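Local atomic coordinates of ArsC family reductase (Pseudomonas aeruginosa, PDB entry 1RW1), a protein that is of unconfirmed function but, as a thioredoxin-fold member of the ArsC family, probably acts as a glutathione-dependent thiol reductase. Residues 2-16 with 91-104. Residues are numbered along the deposited sequence; the frame is centred on the assembly and turned at random.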
# COMPACT_ATOMS: atom_id res chain seq x y z
N TYR A 2 3.35 -14.56 2.98
CA TYR A 2 3.01 -13.18 3.25
C TYR A 2 3.83 -12.29 2.31
O TYR A 2 4.99 -12.58 2.01
CB TYR A 2 3.37 -12.85 4.68
CG TYR A 2 2.63 -13.69 5.70
CD1 TYR A 2 1.26 -13.90 5.60
CD2 TYR A 2 3.29 -14.27 6.77
CE1 TYR A 2 0.58 -14.66 6.53
CE2 TYR A 2 2.62 -15.03 7.72
CZ TYR A 2 1.26 -15.21 7.59
OH TYR A 2 0.59 -15.96 8.52
N VAL A 3 3.21 -11.19 1.88
CA VAL A 3 3.86 -10.28 0.93
C VAL A 3 3.66 -8.85 1.41
O VAL A 3 2.53 -8.42 1.67
CB VAL A 3 3.31 -10.42 -0.51
CG1 VAL A 3 4.14 -9.56 -1.46
CG2 VAL A 3 3.33 -11.88 -0.95
N LEU A 4 4.77 -8.12 1.55
CA LEU A 4 4.78 -6.73 1.97
C LEU A 4 5.08 -5.87 0.74
O LEU A 4 6.10 -6.08 0.09
CB LEU A 4 5.86 -6.53 3.03
CG LEU A 4 5.81 -5.17 3.75
CD1 LEU A 4 4.61 -5.08 4.68
CD2 LEU A 4 7.10 -4.95 4.50
N TYR A 5 4.24 -4.88 0.48
CA TYR A 5 4.35 -4.02 -0.69
C TYR A 5 4.70 -2.60 -0.26
O TYR A 5 4.05 -2.02 0.61
CB TYR A 5 3.00 -3.96 -1.43
CG TYR A 5 2.50 -5.26 -1.98
CD1 TYR A 5 1.89 -6.19 -1.18
CD2 TYR A 5 2.65 -5.56 -3.32
CE1 TYR A 5 1.41 -7.38 -1.70
CE2 TYR A 5 2.19 -6.75 -3.85
CZ TYR A 5 1.56 -7.66 -3.03
OH TYR A 5 1.09 -8.85 -3.56
N GLY A 6 5.70 -2.03 -0.92
CA GLY A 6 6.08 -0.65 -0.66
C GLY A 6 7.44 -0.35 -1.27
O GLY A 6 7.75 -0.79 -2.38
N ILE A 7 8.26 0.42 -0.55
CA ILE A 7 9.60 0.81 -0.97
C ILE A 7 10.54 0.69 0.22
O ILE A 7 10.11 0.44 1.34
CB ILE A 7 9.61 2.26 -1.55
CG1 ILE A 7 9.32 3.29 -0.44
CG2 ILE A 7 8.66 2.39 -2.72
CD1 ILE A 7 9.54 4.74 -0.87
N LYS A 8 11.83 0.87 -0.02
CA LYS A 8 12.82 0.80 1.06
C LYS A 8 12.89 2.07 1.91
O LYS A 8 12.87 2.01 3.15
CB LYS A 8 14.20 0.50 0.46
CG LYS A 8 14.33 -0.88 -0.18
CD LYS A 8 15.63 -1.01 -1.00
CE LYS A 8 15.83 -2.40 -1.59
NZ LYS A 8 16.95 -2.47 -2.59
N ALA A 9 12.98 3.22 1.25
CA ALA A 9 13.31 4.48 1.92
C ALA A 9 12.03 5.17 2.36
O ALA A 9 11.63 6.21 1.82
CB ALA A 9 14.11 5.38 0.99
N CYS A 10 11.42 4.60 3.38
CA CYS A 10 10.16 5.09 3.92
C CYS A 10 10.16 4.75 5.40
O CYS A 10 10.32 3.59 5.74
CB CYS A 10 8.96 4.42 3.23
SG CYS A 10 7.36 4.72 4.01
N ASP A 11 9.97 5.74 6.26
CA ASP A 11 9.99 5.46 7.69
C ASP A 11 8.87 4.51 8.11
O ASP A 11 9.07 3.70 9.01
CB ASP A 11 9.98 6.72 8.51
CG ASP A 11 11.31 7.43 8.49
OD1 ASP A 11 12.39 6.81 8.33
OD2 ASP A 11 11.34 8.65 8.67
N THR A 12 7.69 4.58 7.49
CA THR A 12 6.61 3.66 7.83
C THR A 12 7.00 2.23 7.46
O THR A 12 6.76 1.30 8.23
CB THR A 12 5.32 4.08 7.15
OG1 THR A 12 4.95 5.38 7.63
CG2 THR A 12 4.18 3.18 7.56
N MSE A 13 7.62 2.06 6.29
CA MSE A 13 8.12 0.73 5.90
C MSE A 13 9.16 0.23 6.90
O MSE A 13 9.15 -0.95 7.26
CB MSE A 13 8.74 0.79 4.51
CG MSE A 13 7.76 1.08 3.41
SE MSE A 13 6.45 -0.35 3.17
CE MSE A 13 7.67 -1.76 2.65
N LYS A 14 10.06 1.11 7.33
CA LYS A 14 11.11 0.68 8.26
C LYS A 14 10.48 0.19 9.56
O LYS A 14 10.93 -0.80 10.16
CB LYS A 14 12.07 1.83 8.54
CG LYS A 14 12.89 2.24 7.34
CD LYS A 14 13.63 3.54 7.58
CE LYS A 14 14.11 4.19 6.32
NZ LYS A 14 14.48 5.60 6.55
N LYS A 15 9.48 0.91 10.05
CA LYS A 15 8.80 0.56 11.28
C LYS A 15 8.13 -0.81 11.13
O LYS A 15 8.27 -1.68 11.99
CB LYS A 15 7.77 1.64 11.65
CG LYS A 15 8.40 2.97 12.01
CD LYS A 15 7.48 4.17 11.89
CE LYS A 15 6.22 4.07 12.67
NZ LYS A 15 5.52 5.39 12.62
N ALA A 16 7.38 -0.98 10.05
CA ALA A 16 6.62 -2.20 9.82
C ALA A 16 7.56 -3.39 9.65
O ALA A 16 7.30 -4.47 10.19
CB ALA A 16 5.74 -2.06 8.60
N ARG A 91 1.40 3.04 2.22
CA ARG A 91 2.38 2.02 2.62
C ARG A 91 2.17 1.64 4.09
O ARG A 91 1.85 2.50 4.92
CB ARG A 91 3.80 2.47 2.34
CG ARG A 91 4.06 2.69 0.87
CD ARG A 91 5.50 2.97 0.57
NE ARG A 91 6.01 4.23 1.08
CZ ARG A 91 6.16 5.33 0.36
NH1 ARG A 91 5.79 5.40 -0.90
NH2 ARG A 91 6.73 6.37 0.93
N PRO A 92 2.63 0.44 4.44
CA PRO A 92 2.68 -0.72 3.55
C PRO A 92 1.33 -1.21 3.10
O PRO A 92 0.31 -0.76 3.61
CB PRO A 92 3.35 -1.81 4.42
CG PRO A 92 3.70 -1.14 5.73
CD PRO A 92 2.74 -0.00 5.83
N VAL A 93 1.33 -2.17 2.18
CA VAL A 93 0.23 -3.13 2.08
C VAL A 93 0.82 -4.47 2.46
O VAL A 93 1.92 -4.83 2.01
CB VAL A 93 -0.42 -3.17 0.69
CG1 VAL A 93 -1.51 -4.22 0.64
CG2 VAL A 93 -0.97 -1.81 0.32
N LEU A 94 0.14 -5.22 3.32
CA LEU A 94 0.60 -6.53 3.76
C LEU A 94 -0.47 -7.54 3.42
O LEU A 94 -1.60 -7.45 3.93
CB LEU A 94 0.87 -6.54 5.25
CG LEU A 94 1.25 -7.90 5.86
CD1 LEU A 94 2.53 -8.48 5.26
CD2 LEU A 94 1.41 -7.75 7.37
N GLU A 95 -0.13 -8.49 2.54
CA GLU A 95 -1.02 -9.58 2.14
C GLU A 95 -0.84 -10.76 3.07
O GLU A 95 0.26 -11.27 3.23
CB GLU A 95 -0.80 -9.91 0.67
CG GLU A 95 -1.37 -8.80 -0.21
CD GLU A 95 -1.26 -9.11 -1.67
OE1 GLU A 95 -0.44 -9.97 -2.04
OE2 GLU A 95 -2.01 -8.49 -2.44
N LEU A 96 -1.93 -11.16 3.69
CA LEU A 96 -1.96 -12.19 4.72
C LEU A 96 -2.54 -13.52 4.22
O LEU A 96 -2.55 -14.50 4.94
CB LEU A 96 -2.81 -11.71 5.90
CG LEU A 96 -2.29 -10.48 6.62
CD1 LEU A 96 -3.36 -9.89 7.51
CD2 LEU A 96 -1.03 -10.80 7.39
N GLY A 97 -3.03 -13.54 2.99
CA GLY A 97 -3.68 -14.72 2.46
C GLY A 97 -5.10 -14.39 2.05
O GLY A 97 -5.36 -14.09 0.89
N GLY A 98 -6.02 -14.40 2.99
CA GLY A 98 -7.40 -14.06 2.66
C GLY A 98 -7.70 -12.57 2.70
O GLY A 98 -8.79 -12.15 2.31
N ARG A 99 -6.74 -11.77 3.16
CA ARG A 99 -7.00 -10.36 3.37
C ARG A 99 -5.71 -9.59 3.48
O ARG A 99 -4.62 -10.17 3.49
CB ARG A 99 -7.85 -10.16 4.62
CG ARG A 99 -7.22 -10.64 5.91
CD ARG A 99 -8.09 -10.35 7.13
NE ARG A 99 -7.42 -10.66 8.39
CZ ARG A 99 -6.92 -9.75 9.23
NH1 ARG A 99 -7.00 -8.45 8.95
NH2 ARG A 99 -6.34 -10.15 10.35
N THR A 100 -5.84 -8.27 3.55
CA THR A 100 -4.69 -7.39 3.57
C THR A 100 -4.82 -6.34 4.66
O THR A 100 -5.93 -5.97 5.07
CB THR A 100 -4.44 -6.69 2.22
OG1 THR A 100 -5.54 -5.85 1.90
CG2 THR A 100 -4.37 -7.69 1.10
N LEU A 101 -3.66 -5.84 5.10
CA LEU A 101 -3.60 -4.67 5.96
C LEU A 101 -2.97 -3.52 5.18
O LEU A 101 -1.96 -3.71 4.51
CB LEU A 101 -2.77 -4.95 7.21
CG LEU A 101 -3.34 -6.01 8.15
CD1 LEU A 101 -2.38 -6.31 9.28
CD2 LEU A 101 -4.68 -5.56 8.71
N VAL A 102 -3.54 -2.34 5.31
CA VAL A 102 -3.04 -1.13 4.67
C VAL A 102 -2.60 -0.17 5.77
O VAL A 102 -3.36 0.13 6.68
CB VAL A 102 -4.11 -0.48 3.79
CG1 VAL A 102 -3.57 0.81 3.14
CG2 VAL A 102 -4.59 -1.44 2.72
N GLY A 103 -1.37 0.31 5.66
CA GLY A 103 -0.76 1.09 6.71
C GLY A 103 -0.24 0.19 7.82
O GLY A 103 -0.43 -1.02 7.80
N PHE A 104 0.45 0.79 8.78
CA PHE A 104 1.05 0.06 9.87
C PHE A 104 0.45 0.48 11.20
O PHE A 104 0.78 1.56 11.71
CB PHE A 104 2.57 0.24 9.89
CG PHE A 104 3.25 -0.37 11.09
CD1 PHE A 104 3.09 -1.72 11.41
CD2 PHE A 104 4.06 0.40 11.91
CE1 PHE A 104 3.71 -2.26 12.53
CE2 PHE A 104 4.67 -0.16 13.02
CZ PHE A 104 4.50 -1.49 13.32
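Arg91 reaches Cys10 through NE, which donates to SG at 3.3 Å with the sulfur only 4° out of the guanidinium plane; NH2 adds a weak second bond. Besides these N-H groups of the arginine, Cys10 SG takes the N-cap bond of helix 11-22, accepting from Met13 N at 3.5 Å. A bend at chi3 (-67°) turns the guanidinium to the cysteine, and Ile7 CD1 lies over one of its faces, 3.6 Å from Arg91 CZ. On the sheet, Val3 and Tyr5 pair with Glu95 and Val93 through four backbone hydrogen bonds. On the sheet face that carries Val3, Tyr5, Val93 and Glu95, Tyr5 OH bonds to Glu95 OE1, but the bond is implausibly short in this one of two conformers of Glu95, so its length is doubtful; Arg44 and Trp45 of helix 39-49 hold OE2.

The layout illustrates the thioredoxin fold: strand 2-6 is an inner strand, parallel to 27-31 and antiparallel to 93-95, and leads through the cysteine loop into its helix, while the cis peptide before Pro92 recalls the cis-proline loop that faces the active site in thioredoxins.

Pro92 is wedged between strand and helix. Pro92 CB meets Leu4 CD1 at 3.5 Å and selenomethionine Met13 SE at 3.6 Å, and its CG presses on Ala16 CB. Leu4 CD1 also touches Leu94 CD1 on this helix-covered side of the sheet. Farther out, Phe104 turns a face to the helix: Ala16 CA sits 3.9 Å from the ring centroid, a CH-pi contact 8° off the normal, and Lys15 CB approaches CE2.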